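Local coordinates for protein FAD-dependent oxidoreductase (Actinomadura kijaniata, PDB 3M9V) that is a flavin-dependent oxidoreductase of the acyl-CoA dehydrogenase family that binds dTDP and probably acts on a dTDP-linked sugar in D-kijanose biosynthesis, at residues P19-G24 / L81-V86; D29-H34 / D57-D62; G63-T68 / H103-R108. All blocks are in the same frame, centred on the assembly; numbering follows the deposited sequence.

In the fold
All three contacts knit together the helical N-terminal part of the chain. Interactions 1 and 2 share helix 22-32: its start is tied to helix 81-94 by a buried carboxylate, and its far end meets helix 53-61 through a partly exposed, water-assisted histidine-aspartate pair. Interaction 3 is the most central and wholly buried; there the loop after helix 53-61 is bonded to helix 96-118 by a glutamine amide and a threonine hydroxyl, without any charged group. Interaction 3 touches both of the others, which do not meet each other. V84 packs on T68 and L106, joining interactions 1 and 3, while L64 reaches H34, L59 and R30, joining interactions 2 and 3.

Interaction 1. Residues P19-G24 / L81-V86; sequences PVTPAG and LYDVAV
D83 reaches out from helix 81-94 and places its carboxylate against the backbone just ahead of helix 22-32, where both oxygens find donors. OD1 accepts from the amide of V20 (N to OD1 2.7 Å, 159° at the hydrogen), on its syn side and only slightly out of the carboxylate plane. OD2 takes the hydroxyl of T21 nearly in line with its own C-O bond, at an OG1 to OD2 distance of 2.6 Å, and a weak bond from T21 N as well. The same hydroxyl works in both directions: while donating to D83 it accepts from the amide of G24, N to OG1 3.1 Å, and so caps the first turn of the helix. A chi1 of 61°, which sets OG1 between the backbone N and the carbonyl carbon of T21, lets it face both partners. G24 comes so close that its CA lies 3.4 Å from D83 OD2, and a side chain there would run into the carboxylate.

Apolar groups flank this polar centre. V20 CG1 packs on the Y82 ring, 3.7 Å from CE2, and P19 CD meets V86 CG1 at 4.1 Å. The phenol oxygen of Y82 is bonded elsewhere, to the amide of L16, while the amides of L81 and Y82 are taken up by the carboxylate of D319. With a leucine in place of D83, the amide of V20 and the hydroxyl of T21 would probably be left without their carboxylate acceptor, and the cap itself might turn away from G24. The arrangement is a threonine N-cap held by an aspartate of a second helix, and it fastens helix 22-32 within the helical N-terminal region of the acyl-CoA dehydrogenase fold.

Interaction 2. Residues D29-H34 / D57-D62; sequences DRLAAH and DALRKD
Across the gap between the ends of helices 22-32 and 53-61, the backbone of H34 comes nearest that of L59 and the backbone of R30 nearest that of D62, with CA atoms 7.9 Å apart for H34 and L59. The pairs therefore run in opposite senses along the two segments, at a spacing bridged by side chains. H34 carries most of the contact. With CG anti to the carbonyl carbon (chi1 -60°) and the imidazole turned by a chi2 of -82°, the ring offers a face to L59 and an edge to D62. L59 CD2 stands over the middle of that face in a CH-pi contact, 3.9 Å from the centroid, and also touches L31 CD2. A58 CB lies 3.8 Å from H34 CE1.

The polar link is a histidine-carboxylate hydrogen bond, here joining two helix ends of the helical N-terminal domain away from the nucleotide and flavin sites. H34 NE2 donates to D62 OD2 at 2.8 Å along an almost perfectly straight line lying in the ring plane. The carboxylate is turned 70° from the imidazole and is met from above its own plane. A water gives D62 OD2 a second donor and spans to the backbone of R30, its oxygen 2.7 Å from R30 O. The guanidinium of R30 stays farther off, with NE 5.4 Å from D62 OD2. The carboxylate at NE2 would probably favour a protonated, positively charged imidazole.

Beside the histidine the packing is apolar. L64 of the following loop adds to it, and L31 continues onto A87 and V91 of helix 81-94.

Interaction 3. Residues G63-T68 / H103-R108; sequences GLMGAT and HMQLSR
Q105 is the first residue of 103-108 to meet the loop 63-68. Its CG is anti to the backbone N (chi1 -180°), which carries the amide out to M65; from there NE2 donates to M65 O at 3.0 Å, nearly straight at 170° and within the amide plane. Two further bonds fix the rotation of this buried amide: NE2 also serves A139 O, and OE1 accepts from V141 N. Bends at chi2 and chi3 fold the M65 chain back so that its CE sits tightly over the flat of the amide, 3.3 Å from Q105 CD.

L106 follows with two roles. Its carbonyl oxygen receives T68 OG1 at 2.7 Å on an in-plane lone pair, while its CD2 rests 4.2 Å from A67 CB and near L64 O. The side chain of T68 is about 11 Å from the bound dTDP. S107 turns its hydroxyl back to H103 O, and R108 sends its guanidinium to S143 OG.

The contact thus sets helix 96-118 between this loop and strand 141-147, with helix 81-94 packed against both segments and L27 of helix 22-32 against A67.

Interaction 1. Residues P19-G24 / L81-V86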
loop_
_atom_site.group_PDB
_atom_site.type_symbol
_atom_site.label_atom_id
_atom_site.label_comp_id
_atom_site.label_asym_id
_atom_site.label_seq_id
_atom_site.Cartn_x
_atom_site.Cartn_y
_atom_site.Cartn_z
ATOM N N PRO A 19 4.435 -24.503 -20.233
ATOM C CA PRO A 19 5.722 -25.148 -19.951
ATOM C C PRO A 19 6.669 -24.842 -21.101
ATOM O O PRO A 19 6.211 -24.599 -22.206
ATOM C CB PRO A 19 5.399 -26.646 -19.969
ATOM C CG PRO A 19 3.915 -26.762 -19.955
ATOM C CD PRO A 19 3.350 -25.462 -20.504
ATOM N N VAL A 20 7.975 -24.830 -20.876
ATOM C CA VAL A 20 8.869 -24.459 -21.954
ATOM C C VAL A 20 9.616 -25.654 -22.543
ATOM O O VAL A 20 10.457 -25.465 -23.430
ATOM C CB VAL A 20 9.912 -23.426 -21.454
ATOM C CG1 VAL A 20 9.162 -22.168 -21.002
ATOM C CG2 VAL A 20 10.675 -23.970 -20.262
ATOM N N THR A 21 9.364 -26.868 -22.057
ATOM C CA THR A 21 10.027 -28.017 -22.679
ATOM C C THR A 21 9.020 -29.106 -22.980
ATOM O O THR A 21 7.940 -29.120 -22.397
ATOM C CB THR A 21 11.070 -28.702 -21.768
ATOM O OG1 THR A 21 10.392 -29.188 -20.606
ATOM C CG2 THR A 21 12.127 -27.741 -21.317
ATOM N N PRO A 22 9.368 -30.005 -23.922
ATOM C CA PRO A 22 8.462 -31.106 -24.265
ATOM C C PRO A 22 8.105 -31.950 -23.029
ATOM O O PRO A 22 6.956 -32.300 -22.813
ATOM C CB PRO A 22 9.258 -31.917 -25.305
ATOM C CG PRO A 22 10.154 -30.869 -25.952
ATOM C CD PRO A 22 10.513 -29.892 -24.846
ATOM N N ALA A 23 9.053 -32.283 -22.170
ATOM C CA ALA A 23 8.648 -33.066 -21.006
ATOM C C ALA A 23 7.680 -32.311 -20.089
ATOM O O ALA A 23 6.745 -32.907 -19.517
ATOM C CB ALA A 23 9.862 -33.563 -20.254
ATOM N N GLY A 24 7.886 -30.992 -20.008
ATOM C CA GLY A 24 7.036 -30.152 -19.172
ATOM C C GLY A 24 5.629 -30.213 -19.748
ATOM O O GLY A 24 4.635 -30.271 -19.018
ATOM N N LEU A 81 12.917 -26.089 -13.271
ATOM C CA LEU A 81 12.093 -25.575 -12.181
ATOM C C LEU A 81 10.875 -24.826 -12.723
ATOM O O LEU A 81 9.781 -24.829 -12.153
ATOM C CB LEU A 81 12.956 -24.676 -11.298
ATOM C CG LEU A 81 13.991 -25.457 -10.458
ATOM C CD1 LEU A 81 15.085 -24.451 -10.126
ATOM C CD2 LEU A 81 13.391 -26.061 -9.181
ATOM N N TYR A 82 11.095 -24.120 -13.823
ATOM C CA TYR A 82 10.041 -23.325 -14.409
ATOM C C TYR A 82 8.920 -24.286 -14.767
ATOM O O TYR A 82 7.780 -23.986 -14.474
ATOM C CB TYR A 82 10.554 -22.614 -15.655
ATOM C CG TYR A 82 9.568 -21.670 -16.309
ATOM C CD1 TYR A 82 9.641 -20.302 -16.029
ATOM C CD2 TYR A 82 8.604 -22.132 -17.192
ATOM C CE1 TYR A 82 8.778 -19.388 -16.600
ATOM C CE2 TYR A 82 7.722 -21.214 -17.780
ATOM C CZ TYR A 82 7.843 -19.860 -17.479
ATOM O OH TYR A 82 7.052 -18.887 -18.040
ATOM N N ASP A 83 9.192 -25.419 -15.411
ATOM C CA ASP A 83 8.060 -26.268 -15.747
ATOM C C ASP A 83 7.413 -26.933 -14.544
ATOM O O ASP A 83 6.206 -27.189 -14.607
ATOM C CB ASP A 83 8.425 -27.369 -16.746
ATOM C CG ASP A 83 8.661 -26.799 -18.127
ATOM O OD1 ASP A 83 8.357 -25.606 -18.314
ATOM O OD2 ASP A 83 9.125 -27.523 -19.018
ATOM N N VAL A 84 8.202 -27.245 -13.513
ATOM C CA VAL A 84 7.607 -27.790 -12.312
ATOM C C VAL A 84 6.664 -26.741 -11.728
ATOM O O VAL A 84 5.565 -27.063 -11.269
ATOM C CB VAL A 84 8.688 -28.145 -11.259
ATOM C CG1 VAL A 84 8.019 -28.542 -9.928
ATOM C CG2 VAL A 84 9.574 -29.292 -11.747
ATOM N N ALA A 85 7.065 -25.466 -11.735
ATOM C CA ALA A 85 6.165 -24.444 -11.158
ATOM C C ALA A 85 4.899 -24.312 -12.017
ATOM O O ALA A 85 3.806 -24.070 -11.492
ATOM C CB ALA A 85 6.890 -23.093 -11.035
ATOM N N VAL A 86 5.004 -24.503 -13.332
ATOM C CA VAL A 86 3.807 -24.364 -14.185
ATOM C C VAL A 86 2.829 -25.486 -13.861
ATOM O O VAL A 86 1.616 -25.290 -13.754
ATOM C CB VAL A 86 4.151 -24.411 -15.671
ATOM C CG1 VAL A 86 2.852 -24.487 -16.542
ATOM C CG2 VAL A 86 4.940 -23.140 -16.054
#

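Interaction 2. Residues D29-H34 / D57-D62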
loop_
_atom_site.group_PDB
_atom_site.type_symbol
_atom_site.label_atom_id
_atom_site.label_comp_id
_atom_site.label_asym_id
_atom_site.label_seq_id
_atom_site.Cartn_x
_atom_site.Cartn_y
_atom_site.Cartn_z
ATOM N N ASP A 29 -0.073 -32.104 -19.547
ATOM C CA ASP A 29 -1.180 -32.829 -20.186
ATOM C C ASP A 29 -1.662 -33.978 -19.305
ATOM O O ASP A 29 -2.868 -34.163 -19.133
ATOM C CB ASP A 29 -0.779 -33.395 -21.556
ATOM C CG ASP A 29 -0.747 -32.333 -22.650
ATOM O OD1 ASP A 29 -1.232 -31.200 -22.428
ATOM O OD2 ASP A 29 -0.219 -32.614 -23.749
ATOM N N ARG A 30 -0.740 -34.716 -18.697
ATOM C CA ARG A 30 -1.091 -35.921 -17.941
ATOM C C ARG A 30 -1.797 -35.529 -16.658
ATOM O O ARG A 30 -2.696 -36.225 -16.196
ATOM C CB ARG A 30 0.166 -36.735 -17.610
ATOM C CG ARG A 30 0.723 -37.480 -18.814
ATOM C CD ARG A 30 0.683 -38.993 -18.610
ATOM N NE ARG A 30 2.023 -39.575 -18.617
ATOM C CZ ARG A 30 2.712 -39.838 -19.726
ATOM N NH1 ARG A 30 3.919 -40.378 -19.638
ATOM N NH2 ARG A 30 2.209 -39.577 -20.930
ATOM N N LEU A 31 -1.382 -34.414 -16.068
ATOM C CA LEU A 31 -2.033 -33.929 -14.853
ATOM C C LEU A 31 -3.490 -33.573 -15.088
ATOM O O LEU A 31 -4.291 -33.674 -14.157
ATOM C CB LEU A 31 -1.343 -32.697 -14.252
ATOM C CG LEU A 31 -0.120 -32.982 -13.372
ATOM C CD1 LEU A 31 0.618 -31.675 -13.122
ATOM C CD2 LEU A 31 -0.399 -33.736 -12.062
ATOM N N ALA A 32 -3.841 -33.171 -16.310
ATOM C CA ALA A 32 -5.195 -32.690 -16.547
ATOM C C ALA A 32 -6.237 -33.730 -16.152
ATOM O O ALA A 32 -7.250 -33.367 -15.553
ATOM C CB ALA A 32 -5.385 -32.264 -18.002
ATOM N N ALA A 33 -5.990 -35.008 -16.437
ATOM C CA ALA A 33 -6.921 -36.079 -16.056
ATOM C C ALA A 33 -7.292 -36.085 -14.579
ATOM O O ALA A 33 -8.390 -36.524 -14.209
ATOM C CB ALA A 33 -6.354 -37.451 -16.394
ATOM N N HIS A 34 -6.357 -35.635 -13.744
ATOM C CA HIS A 34 -6.524 -35.698 -12.295
ATOM C C HIS A 34 -7.169 -34.448 -11.724
ATOM O O HIS A 34 -7.710 -34.481 -10.618
ATOM C CB HIS A 34 -5.163 -35.933 -11.631
ATOM C CG HIS A 34 -4.538 -37.216 -12.079
ATOM N ND1 HIS A 34 -4.874 -38.431 -11.522
ATOM C CD2 HIS A 34 -3.673 -37.485 -13.085
ATOM C CE1 HIS A 34 -4.198 -39.390 -12.130
ATOM N NE2 HIS A 34 -3.460 -38.842 -13.078
ATOM N N ASP A 57 -2.706 -41.882 -4.502
ATOM C CA ASP A 57 -2.681 -43.213 -5.119
ATOM C C ASP A 57 -2.792 -43.110 -6.638
ATOM O O ASP A 57 -2.039 -43.760 -7.355
ATOM C CB ASP A 57 -3.742 -44.169 -4.562
ATOM C CG ASP A 57 -3.444 -44.619 -3.147
ATOM O OD1 ASP A 57 -2.285 -44.574 -2.682
ATOM O OD2 ASP A 57 -4.408 -44.998 -2.453
ATOM N N ALA A 58 -3.702 -42.291 -7.160
ATOM C CA ALA A 58 -3.781 -42.155 -8.615
ATOM C C ALA A 58 -2.521 -41.587 -9.277
ATOM O O ALA A 58 -2.153 -42.004 -10.382
ATOM C CB ALA A 58 -5.027 -41.339 -9.010
ATOM N N LEU A 59 -1.844 -40.635 -8.637
ATOM C CA LEU A 59 -0.674 -40.036 -9.283
ATOM C C LEU A 59 0.471 -41.041 -9.318
ATOM O O LEU A 59 1.243 -41.083 -10.281
ATOM C CB LEU A 59 -0.216 -38.766 -8.555
ATOM C CG LEU A 59 -1.221 -37.603 -8.496
ATOM C CD1 LEU A 59 -0.842 -36.502 -7.498
ATOM C CD2 LEU A 59 -1.487 -36.999 -9.882
ATOM N N ARG A 60 0.578 -41.823 -8.244
ATOM C CA ARG A 60 1.574 -42.890 -8.138
ATOM C C ARG A 60 1.442 -43.895 -9.277
ATOM O O ARG A 60 2.410 -44.133 -9.989
ATOM C CB ARG A 60 1.499 -43.631 -6.797
ATOM C CG ARG A 60 1.846 -42.740 -5.609
ATOM C CD ARG A 60 1.574 -43.398 -4.262
ATOM N NE ARG A 60 2.071 -44.769 -4.241
ATOM C CZ ARG A 60 1.304 -45.850 -4.122
ATOM N NH1 ARG A 60 -0.011 -45.753 -3.971
ATOM N NH2 ARG A 60 1.866 -47.051 -4.143
ATOM N N LYS A 61 0.251 -44.453 -9.466
ATOM C CA LYS A 61 0.117 -45.521 -10.441
ATOM C C LYS A 61 0.184 -44.949 -11.853
ATOM O O LYS A 61 0.542 -45.665 -12.789
ATOM C CB LYS A 61 -1.119 -46.387 -10.187
ATOM C CG LYS A 61 -2.419 -45.609 -10.061
ATOM C CD LYS A 61 -3.644 -46.519 -10.188
ATOM C CE LYS A 61 -3.966 -46.796 -11.661
ATOM N NZ LYS A 61 -3.239 -47.974 -12.227
ATOM N N ASP A 62 -0.101 -43.657 -12.009
ATOM C CA ASP A 62 -0.031 -43.000 -13.309
ATOM C C ASP A 62 1.399 -42.575 -13.616
ATOM O O ASP A 62 1.662 -41.934 -14.634
ATOM C CB ASP A 62 -0.873 -41.725 -13.213
ATOM C CG ASP A 62 -1.593 -41.407 -14.493
ATOM O OD1 ASP A 62 -1.978 -42.392 -15.159
ATOM O OD2 ASP A 62 -1.753 -40.210 -14.819
HETATM O O HOH W 1 -3.068 -38.817 -16.964
#

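Interaction 3. Residues G63-T68 / H103-R108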
loop_
_atom_site.group_PDB
_atom_site.type_symbol
_atom_site.label_atom_id
_atom_site.label_comp_id
_atom_site.label_asym_id
_atom_site.label_seq_id
_atom_site.Cartn_x
_atom_site.Cartn_y
_atom_site.Cartn_z
ATOM N N GLY A 63 2.329 -42.860 -12.708
ATOM C CA GLY A 63 3.712 -42.412 -12.886
ATOM C C GLY A 63 4.061 -40.938 -12.709
ATOM O O GLY A 63 5.229 -40.559 -12.808
ATOM N N LEU A 64 3.096 -40.086 -12.379
ATOM C CA LEU A 64 3.421 -38.666 -12.223
ATOM C C LEU A 64 4.294 -38.370 -11.004
ATOM O O LEU A 64 4.898 -37.301 -10.902
ATOM C CB LEU A 64 2.155 -37.804 -12.245
ATOM C CG LEU A 64 1.307 -38.128 -13.480
ATOM C CD1 LEU A 64 -0.044 -37.452 -13.460
ATOM C CD2 LEU A 64 2.021 -37.846 -14.816
ATOM N N MET A 65 4.360 -39.310 -10.069
ATOM C CA MET A 65 5.250 -39.188 -8.915
ATOM C C MET A 65 6.716 -39.373 -9.297
ATOM O O MET A 65 7.632 -39.103 -8.514
ATOM C CB MET A 65 4.775 -40.090 -7.770
ATOM C CG MET A 65 3.441 -39.660 -7.154
ATOM S SD MET A 65 3.451 -38.126 -6.163
ATOM C CE MET A 65 4.286 -38.586 -4.649
ATOM N N GLY A 66 6.930 -39.780 -10.544
ATOM C CA GLY A 66 8.262 -39.849 -11.139
ATOM C C GLY A 66 8.523 -38.814 -12.218
ATOM O O GLY A 66 9.431 -38.966 -13.042
ATOM N N ALA A 67 7.749 -37.728 -12.226
ATOM C CA ALA A 67 7.840 -36.787 -13.345
ATOM C C ALA A 67 9.226 -36.165 -13.448
ATOM O O ALA A 67 9.691 -35.850 -14.550
ATOM C CB ALA A 67 6.774 -35.641 -13.236
ATOM N N THR A 68 9.859 -35.915 -12.305
ATOM C CA THR A 68 11.160 -35.247 -12.306
ATOM C C THR A 68 12.340 -36.226 -12.141
ATOM O O THR A 68 13.492 -35.843 -11.871
ATOM C CB THR A 68 11.238 -34.142 -11.220
ATOM O OG1 THR A 68 10.846 -34.704 -9.960
ATOM C CG2 THR A 68 10.262 -32.984 -11.536
ATOM N N HIS A 103 4.696 -30.678 -4.605
ATOM C CA HIS A 103 5.979 -29.995 -4.726
ATOM C C HIS A 103 7.089 -30.767 -3.986
ATOM O O HIS A 103 8.211 -30.826 -4.490
ATOM C CB HIS A 103 5.926 -28.581 -4.135
ATOM C CG HIS A 103 7.278 -27.967 -3.937
ATOM N ND1 HIS A 103 7.957 -28.015 -2.735
ATOM C CD2 HIS A 103 8.101 -27.336 -4.811
ATOM C CE1 HIS A 103 9.127 -27.407 -2.861
ATOM N NE2 HIS A 103 9.245 -27.006 -4.119
ATOM N N MET A 104 6.814 -31.347 -2.820
ATOM C CA MET A 104 7.892 -32.007 -2.035
ATOM C C MET A 104 8.405 -33.206 -2.848
ATOM O O MET A 104 9.604 -33.461 -2.950
ATOM C CB MET A 104 7.335 -32.561 -0.705
ATOM C CG MET A 104 6.807 -31.517 0.315
ATOM S SD MET A 104 7.895 -30.088 0.551
ATOM C CE MET A 104 9.210 -30.923 1.426
ATOM N N GLN A 105 7.495 -33.939 -3.485
ATOM C CA GLN A 105 7.943 -35.055 -4.319
ATOM C C GLN A 105 8.718 -34.603 -5.557
ATOM O O GLN A 105 9.781 -35.144 -5.865
ATOM C CB GLN A 105 6.758 -35.874 -4.822
ATOM C CG GLN A 105 7.203 -37.054 -5.701
ATOM C CD GLN A 105 7.539 -38.293 -4.852
ATOM O OE1 GLN A 105 7.594 -38.227 -3.623
ATOM N NE2 GLN A 105 7.757 -39.424 -5.513
ATOM N N LEU A 106 8.138 -33.661 -6.301
ATOM C CA LEU A 106 8.762 -33.204 -7.544
ATOM C C LEU A 106 10.127 -32.570 -7.309
ATOM O O LEU A 106 11.075 -32.790 -8.062
ATOM C CB LEU A 106 7.869 -32.270 -8.366
ATOM C CG LEU A 106 6.512 -32.896 -8.723
ATOM C CD1 LEU A 106 5.810 -32.076 -9.783
ATOM C CD2 LEU A 106 6.702 -34.288 -9.273
ATOM N N SER A 107 10.253 -31.738 -6.289
ATOM C CA SER A 107 11.544 -31.089 -6.177
ATOM C C SER A 107 12.578 -32.071 -5.635
ATOM O O SER A 107 13.758 -31.924 -5.945
ATOM C CB SER A 107 11.489 -29.886 -5.240
ATOM O OG SER A 107 11.123 -30.367 -3.970
ATOM N N ARG A 108 12.169 -33.039 -4.817
ATOM C CA ARG A 108 13.089 -34.113 -4.432
ATOM C C ARG A 108 13.605 -34.919 -5.643
ATOM O O ARG A 108 14.772 -35.337 -5.675
ATOM C CB ARG A 108 12.459 -34.953 -3.310
ATOM C CG ARG A 108 13.346 -36.000 -2.641
ATOM C CD ARG A 108 14.641 -35.465 -2.044
ATOM N NE ARG A 108 14.382 -34.689 -0.845
ATOM C CZ ARG A 108 15.319 -34.094 -0.117
ATOM N NH1 ARG A 108 14.966 -33.422 0.975
ATOM N NH2 ARG A 108 16.593 -34.191 -0.474
#